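Local coordinates for rhizavidin (Rhizobium etli, PDB 3EW1), which binds biotin with high affinity as a dimeric member of the avidin family, at residues E97-W102 against Q118-Y123. Sequence-based numbering, arbitrary orientation.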
# COMPACT_ATOMS: atom_id res chain seq x y z
N GLU B 97 -15.51 8.04 -7.37
CA GLU B 97 -14.20 8.70 -7.19
C GLU B 97 -13.52 8.09 -5.98
O GLU B 97 -14.19 7.54 -5.09
CB GLU B 97 -14.31 10.24 -7.05
CG GLU B 97 -15.12 10.71 -5.84
CD GLU B 97 -15.24 12.26 -5.71
OE1 GLU B 97 -15.84 12.70 -4.69
OE2 GLU B 97 -14.77 13.02 -6.61
N ILE B 98 -12.19 8.13 -5.96
CA ILE B 98 -11.48 7.69 -4.77
C ILE B 98 -10.78 8.88 -4.19
O ILE B 98 -9.98 9.51 -4.86
CB ILE B 98 -10.45 6.59 -5.12
CG1 ILE B 98 -11.15 5.41 -5.83
CG2 ILE B 98 -9.72 6.07 -3.87
CD1 ILE B 98 -10.21 4.32 -6.43
N VAL B 99 -11.10 9.21 -2.95
CA VAL B 99 -10.54 10.36 -2.25
C VAL B 99 -9.43 9.85 -1.35
O VAL B 99 -9.65 8.95 -0.52
CB VAL B 99 -11.61 11.09 -1.39
CG1 VAL B 99 -10.97 12.24 -0.59
CG2 VAL B 99 -12.75 11.65 -2.26
N THR B 100 -8.23 10.40 -1.55
CA THR B 100 -7.04 9.88 -0.85
C THR B 100 -6.13 10.96 -0.24
O THR B 100 -6.12 12.10 -0.70
CB THR B 100 -6.11 9.06 -1.81
OG1 THR B 100 -5.45 9.93 -2.72
CG2 THR B 100 -6.82 7.94 -2.55
N SER B 101 -5.37 10.56 0.79
CA SER B 101 -4.15 11.29 1.27
C SER B 101 -3.01 10.43 0.90
O SER B 101 -3.15 9.21 0.92
CB SER B 101 -4.17 11.41 2.78
OG SER B 101 -5.26 12.28 3.15
N TRP B 102 -1.88 11.07 0.59
CA TRP B 102 -0.65 10.33 0.26
C TRP B 102 0.53 10.88 1.01
O TRP B 102 0.57 12.05 1.43
CB TRP B 102 -0.38 10.29 -1.25
CG TRP B 102 -0.33 11.63 -1.99
CD1 TRP B 102 -1.32 12.19 -2.77
CD2 TRP B 102 0.79 12.54 -2.06
NE1 TRP B 102 -0.89 13.40 -3.29
CE2 TRP B 102 0.40 13.63 -2.87
CE3 TRP B 102 2.06 12.55 -1.49
CZ2 TRP B 102 1.24 14.72 -3.13
CZ3 TRP B 102 2.91 13.63 -1.75
CH2 TRP B 102 2.50 14.70 -2.56
N GLN B 118 -2.75 15.30 -1.19
CA GLN B 118 -4.04 14.69 -1.43
C GLN B 118 -4.25 14.51 -2.91
O GLN B 118 -3.91 15.39 -3.71
CB GLN B 118 -5.15 15.58 -0.91
CG GLN B 118 -5.28 15.66 0.59
CD GLN B 118 -5.49 17.09 1.03
OE1 GLN B 118 -6.62 17.54 1.29
NE2 GLN B 118 -4.40 17.85 1.06
N ASP B 119 -4.87 13.38 -3.28
CA ASP B 119 -5.25 13.12 -4.67
C ASP B 119 -6.68 12.60 -4.64
O ASP B 119 -7.02 11.82 -3.76
CB ASP B 119 -4.43 11.99 -5.29
CG ASP B 119 -3.09 12.41 -5.78
OD1 ASP B 119 -2.74 13.61 -5.78
OD2 ASP B 119 -2.34 11.51 -6.19
N THR B 120 -7.47 13.00 -5.63
CA THR B 120 -8.79 12.42 -5.86
C THR B 120 -8.83 11.88 -7.28
O THR B 120 -8.60 12.63 -8.23
CB THR B 120 -9.91 13.47 -5.65
OG1 THR B 120 -9.90 13.87 -4.28
CG2 THR B 120 -11.33 12.90 -6.01
N PHE B 121 -9.17 10.59 -7.39
CA PHE B 121 -9.20 9.86 -8.65
C PHE B 121 -10.64 9.73 -9.14
O PHE B 121 -11.46 9.26 -8.38
CB PHE B 121 -8.61 8.44 -8.42
CG PHE B 121 -7.14 8.44 -8.13
CD1 PHE B 121 -6.66 8.60 -6.81
CD2 PHE B 121 -6.23 8.35 -9.14
CE1 PHE B 121 -5.27 8.59 -6.52
CE2 PHE B 121 -4.82 8.33 -8.84
CZ PHE B 121 -4.39 8.50 -7.54
N GLN B 122 -10.89 10.06 -10.41
CA GLN B 122 -12.19 9.83 -11.03
C GLN B 122 -12.18 8.56 -11.86
O GLN B 122 -11.19 8.28 -12.58
CB GLN B 122 -12.54 10.99 -11.98
CG GLN B 122 -12.54 12.32 -11.31
CD GLN B 122 -13.53 12.44 -10.17
OE1 GLN B 122 -14.66 11.96 -10.25
NE2 GLN B 122 -13.11 13.09 -9.10
N TYR B 123 -13.27 7.79 -11.80
CA TYR B 123 -13.42 6.61 -12.61
C TYR B 123 -13.42 7.01 -14.08
O TYR B 123 -14.06 8.02 -14.45
CB TYR B 123 -14.72 5.87 -12.24
CG TYR B 123 -15.04 4.75 -13.16
CD1 TYR B 123 -15.96 4.93 -14.21
CD2 TYR B 123 -14.41 3.51 -13.03
CE1 TYR B 123 -16.25 3.90 -15.08
CE2 TYR B 123 -14.69 2.46 -13.90
CZ TYR B 123 -15.61 2.67 -14.94
OH TYR B 123 -15.91 1.61 -15.82
O HOH W 1 -8.02 13.85 -1.95
O HOH W 2 -1.54 16.20 -4.94
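Thr-100 grips the Asp-119 carbonyl twice: its N donates to Asp-119 O at 2.9 Å, and its OG1, turned by chi1 72° back over the main chain toward the neighbouring strand, donates to the same oxygen at 2.7 Å. Ile-98 and Phe-121 form the next hydrogen-bonded pair, Ile-98 N reaching Phe-121 O at 2.8 Å. Glu-97 and Gln-122 are a non-hydrogen-bonded backbone pair, but their side chains lie side by side, and Gln-122 NE2 gives Glu-97 OE2 a nearly straight 3.0 Å bond onto its anti lone pair, while Gln-90 holds OE1. A leucine in place of Gln-122 would probably leave Glu-97 OE2, which lies against the Thr-120 methyl, without this donor. Trp-102 NE1 makes a weak bond to Asp-119 OD1, 3.1 Å away at the indole edge, with ring and carboxylate planes 56° apart; Gln-22 and Trp-85 hold the carboxylate more firmly. On the opposite sheet face from Glu-97 and Thr-120, Ile-98 CB packs 4.2 Å from Phe-121 CB, and the Phe-121 ring meets Trp-85 edge-to-face. Both segments belong to the antiparallel hairpin closing the avidin-type eight-stranded barrel, which carries Asp-119, a biotin-binding residue beside Asn-21.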